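Local structure of tRNA(Ile2) 2-agmatinylcytidine synthetase TiaS (Archaeoglobus fulgidus, 5XOB) at residues Ile113-Gln118 against Asn263-Arg268; Leu153-Leu158 against His246-His251. The protein uses ATP to attach agmatine to the wobble cytidine of an isoleucine tRNA, forming 2-agmatinylcytidine and switching codon reading from AUG to AUA. All coordinates share one frame; numbering follows the deposited sequence.

Contact 1 (Ile113-Gln118 against Asn263-Arg268); sequences IKDVLQ and NYRSYR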
loop_
_atom_site.group_PDB
_atom_site.type_symbol
_atom_site.label_atom_id
_atom_site.label_comp_id
_atom_site.label_asym_id
_atom_site.label_seq_id
_atom_site.Cartn_x
_atom_site.Cartn_y
_atom_site.Cartn_z
ATOM N N ILE A 113 4.072 -9.825 8.272
ATOM C CA ILE A 113 3.471 -8.988 7.242
ATOM C C ILE A 113 2.008 -8.714 7.556
ATOM O O ILE A 113 1.519 -7.615 7.303
ATOM C CB ILE A 113 3.611 -9.638 5.848
ATOM C CG1 ILE A 113 5.096 -9.820 5.521
ATOM C CG2 ILE A 113 2.953 -8.781 4.771
ATOM C CD1 ILE A 113 5.366 -10.615 4.266
ATOM N N LYS A 114 1.320 -9.703 8.119
ATOM C CA LYS A 114 -0.127 -9.605 8.339
ATOM C C LYS A 114 -0.543 -9.272 9.770
ATOM O O LYS A 114 -1.666 -8.806 10.004
ATOM C CB LYS A 114 -0.795 -10.907 7.908
ATOM C CG LYS A 114 -0.830 -11.064 6.403
ATOM C CD LYS A 114 -1.527 -12.341 5.982
ATOM C CE LYS A 114 -1.610 -12.423 4.470
ATOM N NZ LYS A 114 -2.313 -13.649 4.007
ATOM N N ASP A 115 0.363 -9.482 10.717
ATOM C CA ASP A 115 -0.007 -9.516 12.113
ATOM C C ASP A 115 1.010 -8.773 12.959
ATOM O O ASP A 115 1.811 -7.990 12.444
ATOM C CB ASP A 115 -0.096 -10.980 12.545
ATOM C CG ASP A 115 -1.369 -11.292 13.297
ATOM O OD1 ASP A 115 -2.426 -11.400 12.636
ATOM O OD2 ASP A 115 -1.312 -11.443 14.540
ATOM N N VAL A 116 0.952 -9.014 14.264
ATOM C CA VAL A 116 1.881 -8.443 15.215
ATOM C C VAL A 116 2.761 -9.549 15.784
ATOM O O VAL A 116 2.293 -10.650 16.077
ATOM C CB VAL A 116 1.127 -7.748 16.362
ATOM C CG1 VAL A 116 2.098 -7.209 17.406
ATOM C CG2 VAL A 116 0.250 -6.628 15.819
ATOM N N LEU A 117 4.037 -9.224 15.950
ATOM C CA LEU A 117 5.039 -10.157 16.437
ATOM C C LEU A 117 5.784 -9.599 17.640
ATOM O O LEU A 117 5.943 -8.386 17.780
ATOM C CB LEU A 117 6.046 -10.436 15.328
ATOM C CG LEU A 117 5.927 -11.798 14.670
ATOM C CD1 LEU A 117 6.659 -11.803 13.342
ATOM C CD2 LEU A 117 6.496 -12.850 15.605
ATOM N N GLN A 118 6.260 -10.500 18.489
ATOM C CA GLN A 118 7.041 -10.122 19.651
ATOM C C GLN A 118 8.497 -10.492 19.395
ATOM O O GLN A 118 8.785 -11.404 18.611
ATOM C CB GLN A 118 6.502 -10.834 20.896
ATOM C CG GLN A 118 5.031 -10.537 21.187
ATOM C CD GLN A 118 4.431 -11.455 22.244
ATOM O OE1 GLN A 118 4.512 -12.681 22.133
ATOM N NE2 GLN A 118 3.809 -10.868 23.269
ATOM N N ASN A 263 -7.775 -4.114 15.469
ATOM C CA ASN A 263 -6.917 -3.033 15.025
ATOM C C ASN A 263 -5.529 -3.579 14.765
ATOM O O ASN A 263 -5.180 -4.685 15.202
ATOM C CB ASN A 263 -6.848 -1.903 16.061
ATOM C CG ASN A 263 -8.128 -1.108 16.137
ATOM O OD1 ASN A 263 -8.426 -0.316 15.250
ATOM N ND2 ASN A 263 -8.894 -1.310 17.201
ATOM N N TYR A 264 -4.746 -2.788 14.042
ATOM C CA TYR A 264 -3.405 -3.174 13.614
ATOM C C TYR A 264 -3.371 -4.391 12.669
ATOM O O TYR A 264 -2.355 -5.088 12.588
ATOM C CB TYR A 264 -2.492 -3.370 14.835
ATOM C CG TYR A 264 -2.385 -2.116 15.669
ATOM C CD1 TYR A 264 -1.953 -0.924 15.096
ATOM C CD2 TYR A 264 -2.729 -2.112 17.017
ATOM C CE1 TYR A 264 -1.858 0.233 15.837
ATOM C CE2 TYR A 264 -2.635 -0.955 17.767
ATOM C CZ TYR A 264 -2.197 0.211 17.169
ATOM O OH TYR A 264 -2.099 1.368 17.901
ATOM N N ARG A 265 -4.480 -4.630 11.963
ATOM C CA ARG A 265 -4.550 -5.620 10.885
ATOM C C ARG A 265 -5.349 -5.013 9.734
ATOM O O ARG A 265 -6.096 -4.049 9.938
ATOM C CB ARG A 265 -5.212 -6.927 11.345
ATOM C CG ARG A 265 -4.326 -7.876 12.148
ATOM C CD ARG A 265 -4.372 -7.585 13.640
ATOM N NE ARG A 265 -3.728 -8.628 14.438
ATOM C CZ ARG A 265 -3.295 -8.472 15.691
ATOM N NH1 ARG A 265 -3.409 -7.304 16.325
ATOM N NH2 ARG A 265 -2.728 -9.495 16.316
ATOM N N SER A 266 -5.192 -5.587 8.536
ATOM C CA SER A 266 -5.838 -5.077 7.318
ATOM C C SER A 266 -6.707 -6.152 6.690
ATOM O O SER A 266 -6.364 -7.336 6.737
ATOM C CB SER A 266 -4.785 -4.603 6.322
ATOM O OG SER A 266 -3.807 -3.807 6.977
ATOM N N TYR A 267 -7.826 -5.735 6.095
ATOM C CA TYR A 267 -8.861 -6.671 5.663
ATOM C C TYR A 267 -9.463 -6.393 4.281
ATOM O O TYR A 267 -9.480 -5.257 3.810
ATOM C CB TYR A 267 -10.003 -6.692 6.690
ATOM C CG TYR A 267 -9.577 -7.010 8.108
ATOM C CD1 TYR A 267 -9.408 -8.327 8.522
ATOM C CD2 TYR A 267 -9.356 -5.995 9.037
ATOM C CE1 TYR A 267 -9.015 -8.631 9.817
ATOM C CE2 TYR A 267 -8.965 -6.288 10.336
ATOM C CZ TYR A 267 -8.799 -7.613 10.719
ATOM O OH TYR A 267 -8.415 -7.938 12.001
ATOM N N ARG A 268 -9.923 -7.463 3.633
ATOM C CA ARG A 268 -10.908 -7.380 2.569
ATOM C C ARG A 268 -12.177 -7.976 3.158
ATOM O O ARG A 268 -12.171 -9.127 3.607
ATOM C CB ARG A 268 -10.491 -8.182 1.333
ATOM C CG ARG A 268 -11.680 -8.670 0.505
ATOM C CD ARG A 268 -11.323 -9.635 -0.622
ATOM N NE ARG A 268 -10.577 -10.837 -0.221
ATOM C CZ ARG A 268 -11.049 -11.857 0.505
ATOM N NH1 ARG A 268 -12.290 -11.855 0.996
ATOM N NH2 ARG A 268 -10.249 -12.889 0.765
#
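Asp115 and Arg265 form a salt bridge at the surface. Arg265 NH2 donates to Asp115 OD2 at 3.0 Å, with a bent N-H...O angle of 142°. The carboxylate and guanidinium planes stand 86° apart. One hydrogen bond forms, and the donor meets Asp115 OD2 from above the carboxylate plane; this is not a flat two-pronged pair. Asp115 OD2 also takes a weak bond from Val116 N at 3.3 Å. On the arginine side, Arg265 NH1 makes a weak bond to Asn263 O at 3.4 Å, near the guanidinium plane, and a long, weak ion pair with Glu262.

Van der Waals contacts add to the bridge. Val116 CG2 lies over one face of the guanidinium, toward its rim, 3.8 Å from Arg265 NH1. Val116 CG2 also lies 4.4 Å from Tyr264 CB. Lower down the arginine, Arg265 CG packs on Lys114 O at 3.5 Å. The bend at chi2 (89°) brings the guanidinium to Asp115 OD2 and against the Val116 methyl. An alanine in place of Arg265 would probably leave Asp115 without its charged mate here and uncover the Val116 methyl.

Asp115 is the first residue beyond helix 106-114, and Arg265 belongs to the segment leading into strand 265-273 of the OB-fold region. The contact thus joins the TCKD region to the OB fold. Asn46 ND2 bonds both Asp115 O and Tyr264 O, and strand 319-327 pairs alongside.

Contact 2 (Leu153-Leu158 against His246-His251); sequences LEDFTL and HATDMH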
loop_
_atom_site.group_PDB
_atom_site.type_symbol
_atom_site.label_atom_id
_atom_site.label_comp_id
_atom_site.label_asym_id
_atom_site.label_seq_id
_atom_site.Cartn_x
_atom_site.Cartn_y
_atom_site.Cartn_z
ATOM N N LEU A 153 7.139 -15.022 -2.044
ATOM C CA LEU A 153 6.534 -14.064 -2.959
ATOM C C LEU A 153 5.903 -14.756 -4.168
ATOM O O LEU A 153 6.583 -15.056 -5.157
ATOM C CB LEU A 153 7.578 -13.044 -3.419
ATOM C CG LEU A 153 8.252 -12.180 -2.345
ATOM C CD1 LEU A 153 9.039 -11.048 -2.993
ATOM C CD2 LEU A 153 7.250 -11.609 -1.349
ATOM N N GLU A 154 4.597 -15.010 -4.071
ATOM C CA GLU A 154 3.811 -15.539 -5.189
ATOM C C GLU A 154 3.742 -14.482 -6.285
ATOM O O GLU A 154 4.157 -14.699 -7.424
ATOM C CB GLU A 154 2.395 -15.902 -4.724
ATOM C CG GLU A 154 2.321 -17.117 -3.805
ATOM C CD GLU A 154 1.935 -18.401 -4.528
ATOM O OE1 GLU A 154 1.234 -19.234 -3.908
ATOM O OE2 GLU A 154 2.325 -18.582 -5.705
ATOM N N ASP A 155 3.204 -13.334 -5.904
ATOM C CA ASP A 155 3.238 -12.143 -6.717
ATOM C C ASP A 155 4.369 -11.284 -6.160
ATOM O O ASP A 155 4.679 -11.343 -4.970
ATOM C CB ASP A 155 1.895 -11.413 -6.602
ATOM C CG ASP A 155 1.668 -10.403 -7.706
ATOM O OD1 ASP A 155 2.370 -10.441 -8.748
ATOM O OD2 ASP A 155 0.764 -9.557 -7.521
ATOM N N PHE A 156 4.996 -10.505 -7.029
ATOM C CA PHE A 156 6.018 -9.557 -6.619
ATOM C C PHE A 156 6.060 -8.428 -7.633
ATOM O O PHE A 156 5.553 -8.564 -8.743
ATOM C CB PHE A 156 7.384 -10.244 -6.538
ATOM C CG PHE A 156 7.842 -10.819 -7.844
ATOM C CD1 PHE A 156 7.463 -12.099 -8.222
ATOM C CD2 PHE A 156 8.634 -10.074 -8.709
ATOM C CE1 PHE A 156 7.872 -12.633 -9.435
ATOM C CE2 PHE A 156 9.048 -10.599 -9.922
ATOM C CZ PHE A 156 8.667 -11.881 -10.285
ATOM N N THR A 157 6.647 -7.310 -7.242
ATOM C CA THR A 157 6.961 -6.253 -8.187
ATOM C C THR A 157 8.411 -5.841 -7.981
ATOM O O THR A 157 9.059 -6.265 -7.015
ATOM C CB THR A 157 6.006 -5.050 -8.050
ATOM O OG1 THR A 157 6.087 -4.492 -6.728
ATOM C CG2 THR A 157 4.594 -5.493 -8.328
ATOM N N LEU A 158 8.926 -5.041 -8.905
ATOM C CA LEU A 158 10.300 -4.587 -8.827
ATOM C C LEU A 158 10.314 -3.113 -8.481
ATOM O O LEU A 158 9.396 -2.381 -8.844
ATOM C CB LEU A 158 11.019 -4.820 -10.162
ATOM C CG LEU A 158 11.029 -6.250 -10.713
ATOM C CD1 LEU A 158 11.663 -6.279 -12.098
ATOM C CD2 LEU A 158 11.749 -7.207 -9.775
ATOM N N HIS A 246 5.693 -5.040 -2.750
ATOM C CA HIS A 246 4.878 -3.869 -3.053
ATOM C C HIS A 246 3.796 -4.193 -4.040
ATOM O O HIS A 246 4.012 -4.973 -4.963
ATOM C CB HIS A 246 5.722 -2.776 -3.678
ATOM C CG HIS A 246 6.697 -2.173 -2.732
ATOM N ND1 HIS A 246 7.903 -1.645 -3.136
ATOM C CD2 HIS A 246 6.653 -2.037 -1.390
ATOM C CE1 HIS A 246 8.551 -1.190 -2.080
ATOM N NE2 HIS A 246 7.815 -1.420 -1.009
ATOM N N ALA A 247 2.643 -3.564 -3.860
ATOM C CA ALA A 247 1.548 -3.646 -4.823
ATOM C C ALA A 247 0.982 -5.063 -4.997
ATOM O O ALA A 247 0.562 -5.440 -6.092
ATOM C CB ALA A 247 1.994 -3.064 -6.165
ATOM N N THR A 248 0.946 -5.833 -3.914
ATOM C CA THR A 248 0.453 -7.211 -3.954
ATOM C C THR A 248 -0.746 -7.503 -3.042
ATOM O O THR A 248 -1.285 -8.609 -3.090
ATOM C CB THR A 248 1.566 -8.192 -3.541
ATOM O OG1 THR A 248 2.083 -7.812 -2.262
ATOM C CG2 THR A 248 2.699 -8.197 -4.563
ATOM N N ASP A 249 -1.151 -6.535 -2.212
ATOM C CA ASP A 249 -2.173 -6.748 -1.172
ATOM C C ASP A 249 -1.812 -7.917 -0.266
ATOM O O ASP A 249 -2.695 -8.587 0.261
ATOM C CB ASP A 249 -3.562 -7.018 -1.787
ATOM C CG ASP A 249 -4.317 -5.746 -2.172
ATOM O OD1 ASP A 249 -3.906 -4.624 -1.805
ATOM O OD2 ASP A 249 -5.356 -5.881 -2.857
ATOM N N MET A 250 -0.520 -8.166 -0.073
ATOM C CA MET A 250 -0.086 -9.340 0.689
ATOM C C MET A 250 -0.479 -9.214 2.170
ATOM O O MET A 250 -0.517 -10.198 2.903
ATOM C CB MET A 250 1.430 -9.544 0.534
ATOM C CG MET A 250 1.964 -10.871 1.073
ATOM S SD MET A 250 3.714 -11.160 0.703
ATOM C CE MET A 250 4.018 -12.706 1.567
ATOM N N HIS A 251 -0.780 -7.993 2.593
ATOM C CA HIS A 251 -1.133 -7.692 3.976
ATOM C C HIS A 251 -2.589 -7.948 4.315
ATOM O O HIS A 251 -2.972 -7.878 5.485
ATOM C CB HIS A 251 -0.795 -6.229 4.293
ATOM C CG HIS A 251 -1.628 -5.224 3.550
ATOM N ND1 HIS A 251 -1.730 -5.194 2.175
ATOM C CD2 HIS A 251 -2.373 -4.188 4.000
ATOM C CE1 HIS A 251 -2.514 -4.195 1.813
ATOM N NE2 HIS A 251 -2.920 -3.570 2.902
#
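This is a partly buried contact between the start of strand 157-163, with the loop before it, and the loop 246-251. It is made of one side-chain-to-backbone hydrogen bond and a few van der Waals contacts. It lies within the FLD region, where the approach to strand 157-163 meets the loop between strands 239-244 and 252-254.

The bond runs from Thr157 OG1 to His246 O at 2.8 Å. The hydroxyl sits above the carbonyl plane, 46° out of it. Thr157 holds OG1 between its backbone N and carbonyl carbon (chi1 60°). This turn presents the hydroxyl to His246, while Thr157 CG2 lies 4.2 Å from Ala247 CB. The His246 ring has its polar partner outside the segments: its NE2 bonds Arg44.

Thr248 meets Asp155 through its methyl. Thr248 CG2 lies 3.7 Å from Asp155 O and 3.8 Å from Asp155 OD2, and the two side chains pass in opposite directions. The polar ends have their main partners outside the segments: Asp155 OD2 forms a salt bridge with Arg410, and Thr248 OG1 bonds Asn245 O. Arg410 NH2 also bonds Ala247 O, so one arginine ties both segments together.

At the far end Leu153 CD2 touches Met250 SD at 4.1 Å. The two side chains cross at about a right angle, and the methionine chain is extended beyond CG.

Strands 157-163 and 239-244 are antiparallel neighbours in the eight-stranded sheet, and Thr157 pairs with Thr244 by backbone bonds. Just beyond that pairing, the Thr157 side chain bonds to His246 O. Leu153 and His246 also touch strand 35-44.

In the fold
Contact 1 lies at the surface, with no buried residue touching, while contact 2 is partly buried and lies nearer the centre of the chain. Their chemistry follows. Contact 1 relies on opposite charges; contact 2 relies on a neutral hydroxyl-to-carbonyl bond and van der Waals contacts, with the charge of Asp155 paired outside the segments, by Arg410. Contact 1 joins the TCKD region to the OB fold, whereas contact 2 stays within the FLD region. Along the chain, contact 2 is nested inside the loop closed by contact 1. Their centres are 16 Å apart, yet they touch: Ile113 packs on Met250, and Ser266 on His251. Residues 246-251 therefore abut both segments of contact 1.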